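Long-range contacts in thioredoxin reductase (PDB 4NTD), which is a flavoenzyme of the thioredoxin reductase family that binds FAD and forms disulfide bonds in natural products, consistent with a role in making holomycin: residues Ser131-Val135 and Gln322-Asp327; Asp197-Phe201 and Gly247-Ser251. One frame throughout, in Å; residues are numbered along the deposited sequence.

Contact 1: Ser131-Val135 and Gln322-Asp327; sequences STRRV and QLVDED
The chain turns a corner at Arg-133, between strands 129-132 and 134-137, and runs past one side of helix 305-338, with the CA atoms of Arg-133 and Leu-323 8.7 Å apart. From this corner two successive arginines reach the helix, long enough to bridge a gap that the backbones do not close. Each guanidinium has the CD2 methyl of Leu-323 over the centre of one face, 3.5 Å from Arg-134 CZ and 3.6 Å from Arg-133 CZ, while acids approach the edges. Arg-133 grips Asp-327 end-on, NH1 and NH2 both bonding OD1, and its NH2 also gives a nearly straight bond (168°) to Glu-326 OE2 at 3.0 Å. A bend at chi3 (73°) turns this otherwise extended chain toward both acids.

The corner joins the antiparallel three-stranded sheet to the parallel sheet of the FAD-binding Rossmann domain, so the salt-bridge network fastens that junction to the long C-terminal helix. Glu-326 OE1 takes Arg-134 NH2 at 2.7 Å, from above the carboxylate plane; thus one glutamate serves both arginines, one per oxygen. Arg-134 NH2 also meets Gln-322 OE1 at 2.7 Å on a carbonyl lone pair, with amide and guanidinium nearly coplanar. Gln-322 and Glu-326 lie one helical turn apart, which suits both to this shared nitrogen. Arg-134 NH1 donates to the Arg-133 carbonyl O at 2.9 Å, fixing the guanidinium's rotation. One water links Arg-133 NE to Glu-326 OE2. Asp-327 OD2 has a second cation in Arg-54, and nearby Asp-325 salt-bridges Arg-186 of the second subunit.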
ATOM      1  N   SER A 131      11.915  11.394  23.892  1.00 20.25           N
ATOM      2  CA  SER A 131      11.331  10.183  24.466  1.00 19.51           C
ATOM      3  C   SER A 131       9.972   9.938  23.817  1.00 18.77           C
ATOM      4  O   SER A 131       9.195  10.872  23.644  1.00 19.94           O
ATOM      5  CB  SER A 131      11.170  10.336  25.978  1.00 25.21           C
ATOM      6  OG  SER A 131      10.693   9.138  26.564  1.00 30.38           O
ATOM      7  N   THR A 132       9.690   8.685  23.460  1.00 19.26           N
ATOM      8  CA  THR A 132       8.458   8.339  22.744  1.00 18.93           C
ATOM      9  C   THR A 132       7.942   6.945  23.107  1.00 18.33           C
ATOM     10  O   THR A 132       8.711   6.074  23.514  1.00 19.67           O
ATOM     11  CB  THR A 132       8.666   8.437  21.214  1.00 18.28           C
ATOM     12  OG1 THR A 132       7.429   8.190  20.531  1.00 18.56           O
ATOM     13  CG2 THR A 132       9.726   7.447  20.728  1.00 19.08           C
ATOM     14  N   ARG A 133       6.635   6.739  22.952  1.00 18.42           N
ATOM     15  CA  ARG A 133       6.029   5.435  23.229  1.00 18.33           C
ATOM     16  C   ARG A 133       6.311   4.423  22.117  1.00 17.86           C
ATOM     17  O   ARG A 133       6.469   3.232  22.390  1.00 18.05           O
ATOM     18  CB  ARG A 133       4.516   5.569  23.438  1.00 19.45           C
ATOM     19  CG  ARG A 133       4.136   6.442  24.622  1.00 21.77           C
ATOM     20  CD  ARG A 133       2.628   6.565  24.767  1.00 24.91           C
ATOM     21  NE  ARG A 133       2.019   5.335  25.263  1.00 26.42           N
ATOM     22  CZ  ARG A 133       0.706   5.129  25.370  1.00 27.90           C
ATOM     23  NH1 ARG A 133      -0.164   6.064  25.003  1.00 28.80           N
ATOM     24  NH2 ARG A 133       0.259   3.971  25.837  1.00 30.51           N
ATOM     25  N   ARG A 134       6.368   4.902  20.874  1.00 17.53           N
ATOM     26  CA  ARG A 134       6.513   4.038  19.700  1.00 16.71           C
ATOM     27  C   ARG A 134       7.424   4.669  18.649  1.00 17.08           C
ATOM     28  O   ARG A 134       7.631   5.886  18.643  1.00 17.17           O
ATOM     29  CB  ARG A 134       5.143   3.774  19.072  1.00 17.69           C
ATOM     30  CG  ARG A 134       4.138   3.073  19.975  1.00 18.57           C
ATOM     31  CD  ARG A 134       4.545   1.638  20.257  1.00 19.02           C
ATOM     32  NE  ARG A 134       3.508   0.902  20.977  1.00 20.84           N
ATOM     33  CZ  ARG A 134       3.321   0.921  22.297  1.00 20.53           C
ATOM     34  NH1 ARG A 134       4.097   1.649  23.098  1.00 21.11           N
ATOM     35  NH2 ARG A 134       2.336   0.202  22.825  1.00 23.58           N
ATOM     36  N   VAL A 135       7.955   3.831  17.761  1.00 16.91           N
ATOM     37  CA  VAL A 135       8.797   4.282  16.651  1.00 17.25           C
ATOM     38  C   VAL A 135       8.353   3.622  15.345  1.00 17.00           C
ATOM     39  O   VAL A 135       8.059   2.426  15.315  1.00 17.83           O
ATOM     40  CB  VAL A 135      10.287   3.956  16.905  1.00 20.85           C
ATOM     41  CG1 VAL A 135      11.149   4.335  15.704  1.00 22.74           C
ATOM     42  CG2 VAL A 135      10.778   4.673  18.154  1.00 22.71           C
ATOM     43  N   GLN A 322      -2.912  -1.002  18.849  1.00 20.04           N
ATOM     44  CA  GLN A 322      -2.187  -1.604  19.955  1.00 21.82           C
ATOM     45  C   GLN A 322      -1.903  -0.588  21.070  1.00 21.02           C
ATOM     46  O   GLN A 322      -1.844  -0.965  22.241  1.00 21.00           O
ATOM     47  CB  GLN A 322      -0.915  -2.293  19.458  1.00 26.09           C
ATOM     48  CG  GLN A 322      -0.399  -3.354  20.419  1.00 28.45           C
ATOM     49  CD  GLN A 322       0.417  -2.768  21.554  1.00 30.65           C
ATOM     50  OE1 GLN A 322       1.046  -1.722  21.400  1.00 31.59           O
ATOM     51  NE2 GLN A 322       0.396  -3.429  22.705  1.00 34.27           N
ATOM     52  N   LEU A 323      -1.751   0.690  20.719  1.00 19.67           N
ATOM     53  CA  LEU A 323      -1.662   1.748  21.735  1.00 19.75           C
ATOM     54  C   LEU A 323      -2.948   1.829  22.556  1.00 19.67           C
ATOM     55  O   LEU A 323      -2.894   2.013  23.769  1.00 20.19           O
ATOM     56  CB  LEU A 323      -1.359   3.121  21.117  1.00 21.94           C
ATOM     57  CG  LEU A 323       0.107   3.508  20.913  1.00 22.00           C
ATOM     58  CD1 LEU A 323       0.181   4.893  20.289  1.00 21.25           C
ATOM     59  CD2 LEU A 323       0.887   3.478  22.220  1.00 22.41           C
ATOM     60  N   VAL A 324      -4.096   1.691  21.894  1.00 18.52           N
ATOM     61  CA  VAL A 324      -5.376   1.646  22.604  1.00 18.66           C
ATOM     62  C   VAL A 324      -5.399   0.456  23.567  1.00 19.15           C
ATOM     63  O   VAL A 324      -5.795   0.603  24.721  1.00 19.63           O
ATOM     64  CB  VAL A 324      -6.581   1.582  21.639  1.00 18.96           C
ATOM     65  CG1 VAL A 324      -7.872   1.293  22.398  1.00 19.84           C
ATOM     66  CG2 VAL A 324      -6.710   2.886  20.865  1.00 19.72           C
ATOM     67  N   ASP A 325      -4.960  -0.711  23.100  1.00 19.88           N
ATOM     68  CA  ASP A 325      -4.892  -1.894  23.964  1.00 21.83           C
ATOM     69  C   ASP A 325      -4.045  -1.616  25.211  1.00 21.71           C
ATOM     70  O   ASP A 325      -4.417  -2.010  26.316  1.00 22.98           O
ATOM     71  CB  ASP A 325      -4.340  -3.109  23.207  1.00 23.89           C
ATOM     72  CG  ASP A 325      -5.286  -3.617  22.126  1.00 26.82           C
ATOM     73  OD1 ASP A 325      -4.826  -4.383  21.256  1.00 31.69           O
ATOM     74  OD2 ASP A 325      -6.484  -3.261  22.139  1.00 28.56           O
ATOM     75  N   GLU A 326      -2.920  -0.926  25.034  1.00 21.96           N
ATOM     76  CA  GLU A 326      -2.080  -0.537  26.170  1.00 23.30           C
ATOM     77  C   GLU A 326      -2.766   0.515  27.051  1.00 23.89           C
ATOM     78  O   GLU A 326      -2.716   0.417  28.279  1.00 26.25           O
ATOM     79  CB  GLU A 326      -0.716  -0.021  25.702  1.00 23.74           C
ATOM     80  CG  GLU A 326       0.281   0.153  26.840  1.00 24.78           C
ATOM     81  CD  GLU A 326       1.583   0.783  26.395  1.00 27.67           C
ATOM     82  OE1 GLU A 326       2.241   0.231  25.489  1.00 29.88           O
ATOM     83  OE2 GLU A 326       1.951   1.831  26.962  1.00 31.18           O
ATOM     84  N   ASP A 327      -3.393   1.514  26.426  1.00 23.86           N
ATOM     85  CA  ASP A 327      -4.139   2.549  27.154  1.00 23.03           C
ATOM     86  C   ASP A 327      -5.214   1.912  28.049  1.00 23.80           C
ATOM     87  O   ASP A 327      -5.374   2.294  29.211  1.00 24.31           O
ATOM     88  CB  ASP A 327      -4.803   3.551  26.187  1.00 23.57           C
ATOM     89  CG  ASP A 327      -3.798   4.443  25.450  1.00 24.36           C
ATOM     90  OD1 ASP A 327      -2.684   4.675  25.966  1.00 24.39           O
ATOM     91  OD2 ASP A 327      -4.138   4.925  24.343  1.00 25.66           O
TER
HETATM   92  O   HOH W   1       4.121   3.231  26.042  1.00 30.31           O
HETATM   93  O   HOH W   2       1.442   0.270  19.271  1.00 28.76           O
HETATM   94  O   HOH W   3       3.361  -1.763  20.148  1.00 44.69           O

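Contact 2: Asp197-Phe201 and Gly247-Ser251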
ATOM      1  N   ASP A 197      14.529  -3.130 -28.865  1.00 18.61           N
ATOM      2  CA  ASP A 197      15.944  -2.792 -29.023  1.00 18.16           C
ATOM      3  C   ASP A 197      16.593  -2.672 -27.639  1.00 17.83           C
ATOM      4  O   ASP A 197      16.684  -1.580 -27.071  1.00 18.63           O
ATOM      5  CB  ASP A 197      16.065  -1.480 -29.813  1.00 19.93           C
ATOM      6  CG  ASP A 197      17.494  -1.156 -30.233  1.00 19.83           C
ATOM      7  OD1 ASP A 197      18.441  -1.869 -29.836  1.00 20.38           O
ATOM      8  OD2 ASP A 197      17.666  -0.170 -30.977  1.00 22.57           O
ATOM      9  N   VAL A 198      17.020  -3.814 -27.104  1.00 17.04           N
ATOM     10  CA  VAL A 198      17.661  -3.894 -25.791  1.00 17.32           C
ATOM     11  C   VAL A 198      18.967  -4.671 -25.927  1.00 17.92           C
ATOM     12  O   VAL A 198      18.971  -5.787 -26.441  1.00 17.99           O
ATOM     13  CB  VAL A 198      16.757  -4.604 -24.761  1.00 17.79           C
ATOM     14  CG1 VAL A 198      17.439  -4.676 -23.400  1.00 19.58           C
ATOM     15  CG2 VAL A 198      15.418  -3.891 -24.644  1.00 18.23           C
ATOM     16  N   VAL A 199      20.067  -4.078 -25.463  1.00 17.41           N
ATOM     17  CA  VAL A 199      21.387  -4.703 -25.524  1.00 18.41           C
ATOM     18  C   VAL A 199      21.960  -4.882 -24.120  1.00 18.11           C
ATOM     19  O   VAL A 199      21.892  -3.966 -23.298  1.00 19.05           O
ATOM     20  CB  VAL A 199      22.360  -3.844 -26.363  1.00 21.09           C
ATOM     21  CG1 VAL A 199      23.800  -4.314 -26.201  1.00 24.54           C
ATOM     22  CG2 VAL A 199      21.953  -3.872 -27.828  1.00 21.97           C
ATOM     23  N   LEU A 200      22.528  -6.058 -23.859  1.00 17.85           N
ATOM     24  CA  LEU A 200      23.255  -6.313 -22.619  1.00 18.23           C
ATOM     25  C   LEU A 200      24.748  -6.143 -22.861  1.00 17.76           C
ATOM     26  O   LEU A 200      25.326  -6.830 -23.702  1.00 18.94           O
ATOM     27  CB  LEU A 200      22.974  -7.724 -22.093  1.00 19.43           C
ATOM     28  CG  LEU A 200      23.761  -8.168 -20.849  1.00 19.31           C
ATOM     29  CD1 LEU A 200      23.434  -7.295 -19.647  1.00 19.75           C
ATOM     30  CD2 LEU A 200      23.500  -9.630 -20.529  1.00 20.86           C
ATOM     31  N   PHE A 201      25.362  -5.223 -22.124  1.00 16.95           N
ATOM     32  CA  PHE A 201      26.813  -5.083 -22.107  1.00 18.10           C
ATOM     33  C   PHE A 201      27.323  -6.023 -21.018  1.00 19.21           C
ATOM     34  O   PHE A 201      27.206  -5.720 -19.831  1.00 20.23           O
ATOM     35  CB  PHE A 201      27.199  -3.627 -21.848  1.00 18.89           C
ATOM     36  CG  PHE A 201      26.726  -2.687 -22.923  1.00 19.45           C
ATOM     37  CD1 PHE A 201      27.501  -2.460 -24.052  1.00 21.00           C
ATOM     38  CD2 PHE A 201      25.492  -2.053 -22.824  1.00 20.05           C
ATOM     39  CE1 PHE A 201      27.065  -1.607 -25.053  1.00 21.81           C
ATOM     40  CE2 PHE A 201      25.052  -1.200 -23.822  1.00 21.75           C
ATOM     41  CZ  PHE A 201      25.839  -0.976 -24.939  1.00 22.34           C
ATOM     42  N   GLY A 247      32.337   1.887 -29.472  1.00 25.99           N
ATOM     43  CA  GLY A 247      31.168   2.486 -28.845  1.00 26.74           C
ATOM     44  C   GLY A 247      29.876   1.925 -29.398  0.95 26.07           C
ATOM     45  O   GLY A 247      29.817   1.506 -30.554  1.00 24.76           O
ATOM     46  N   VAL A 248      28.843   1.911 -28.562  1.00 26.11           N
ATOM     47  CA  VAL A 248      27.508   1.504 -28.979  1.00 26.02           C
ATOM     48  C   VAL A 248      26.534   2.600 -28.586  1.00 22.43           C
ATOM     49  O   VAL A 248      26.423   2.942 -27.409  1.00 23.10           O
ATOM     50  CB  VAL A 248      27.077   0.183 -28.318  1.00 27.17           C
ATOM     51  CG1 VAL A 248      25.681  -0.217 -28.783  1.00 27.33           C
ATOM     52  CG2 VAL A 248      28.083  -0.913 -28.632  1.00 31.19           C
ATOM     53  N   ALA A 249      25.840   3.152 -29.576  1.00 21.53           N
ATOM     54  CA  ALA A 249      24.880   4.217 -29.330  1.00 22.18           C
ATOM     55  C   ALA A 249      23.637   3.668 -28.627  1.00 21.48           C
ATOM     56  O   ALA A 249      23.101   2.628 -29.014  1.00 21.89           O
ATOM     57  CB  ALA A 249      24.503   4.908 -30.633  1.00 24.68           C
ATOM     58  N   ARG A 250      23.220   4.368 -27.574  1.00 20.39           N
ATOM     59  CA  ARG A 250      22.012   4.057 -26.804  1.00 20.00           C
ATOM     60  C   ARG A 250      21.427   5.390 -26.334  1.00 21.17           C
ATOM     61  O   ARG A 250      22.166   6.356 -26.149  1.00 23.17           O
ATOM     62  CB  ARG A 250      22.343   3.207 -25.570  1.00 20.27           C
ATOM     63  CG  ARG A 250      22.864   1.795 -25.822  1.00 19.89           C
ATOM     64  CD  ARG A 250      21.774   0.821 -26.256  1.00 20.32           C
ATOM     65  NE  ARG A 250      21.698   0.660 -27.706  1.00 19.66           N
ATOM     66  CZ  ARG A 250      20.863  -0.160 -28.340  1.00 19.20           C
ATOM     67  NH1 ARG A 250      19.998  -0.914 -27.663  1.00 19.37           N
ATOM     68  NH2 ARG A 250      20.889  -0.225 -29.667  1.00 20.06           N
ATOM     69  N   SER A 251      20.113   5.448 -26.135  1.00 20.94           N
ATOM     70  CA  SER A 251      19.473   6.655 -25.593  1.00 21.85           C
ATOM     71  C   SER A 251      19.348   6.588 -24.068  1.00 20.52           C
ATOM     72  O   SER A 251      19.361   7.620 -23.392  1.00 20.65           O
ATOM     73  CB  SER A 251      18.090   6.856 -26.214  1.00 25.17           C
ATOM     74  OG  SER A 251      17.169   5.901 -25.721  1.00 26.78           O
TER
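Arg-250 spreads its guanidinium over Val-199, whose CG2 methyl lies 3.5 Å from NH1, beneath the rim of the flat group rather than its centre. Bends at chi2 (-75°) and chi3 (96°) fold the arginine back on itself, so that NE reaches the Ala-249 carbonyl O at 2.7 Å while the two terminal nitrogens face Asp-197. The grip is end-on but uses a single oxygen: Asp-197 OD1 accepts Arg-250 NH1 at 2.8 Å and Arg-250 NH2 at 3.0 Å, both from one face of a carboxylate turned 71° from the guanidinium. NH1 also donates to the Leu-175 carbonyl. With Arg-250 cut back to an alanine, Asp-197 would probably lose the cation that pairs with it, and the Val-199 methyl its cover.

Farther along, branched Val-248 meets the edge of the Phe-201 ring, CB lying 3.7 Å from CE1, near the ring plane. A flat aromatic suits this place, since Val-199 CG1 can cover one of its faces while the rim takes the valine. Strand 198-201 belongs to a five-stranded parallel sheet and strand 247-249 to an antiparallel three-stranded one, as in the second, NADPH-binding domain of related thioredoxin reductases; the fold alone does not establish that this protein binds NADPH.

From the N terminus the chain builds the first strands of the FAD-binding domain before reaching 131-135, where the wide loop of contact 1 begins. Within that loop it passes into the second domain, where contact 2 closes a shorter loop between 197-201 and 247-251, with 45 residues between its segments. The chain then returns to the FAD-binding domain and runs into the C-terminal helix, where 322-327 completes contact 1. The loops are thus nested and do not cross. Contact 1 ties sheet to helix and contact 2 sheet to sheet; their centres lie 54 Å apart, on opposite sides of the chain's centre.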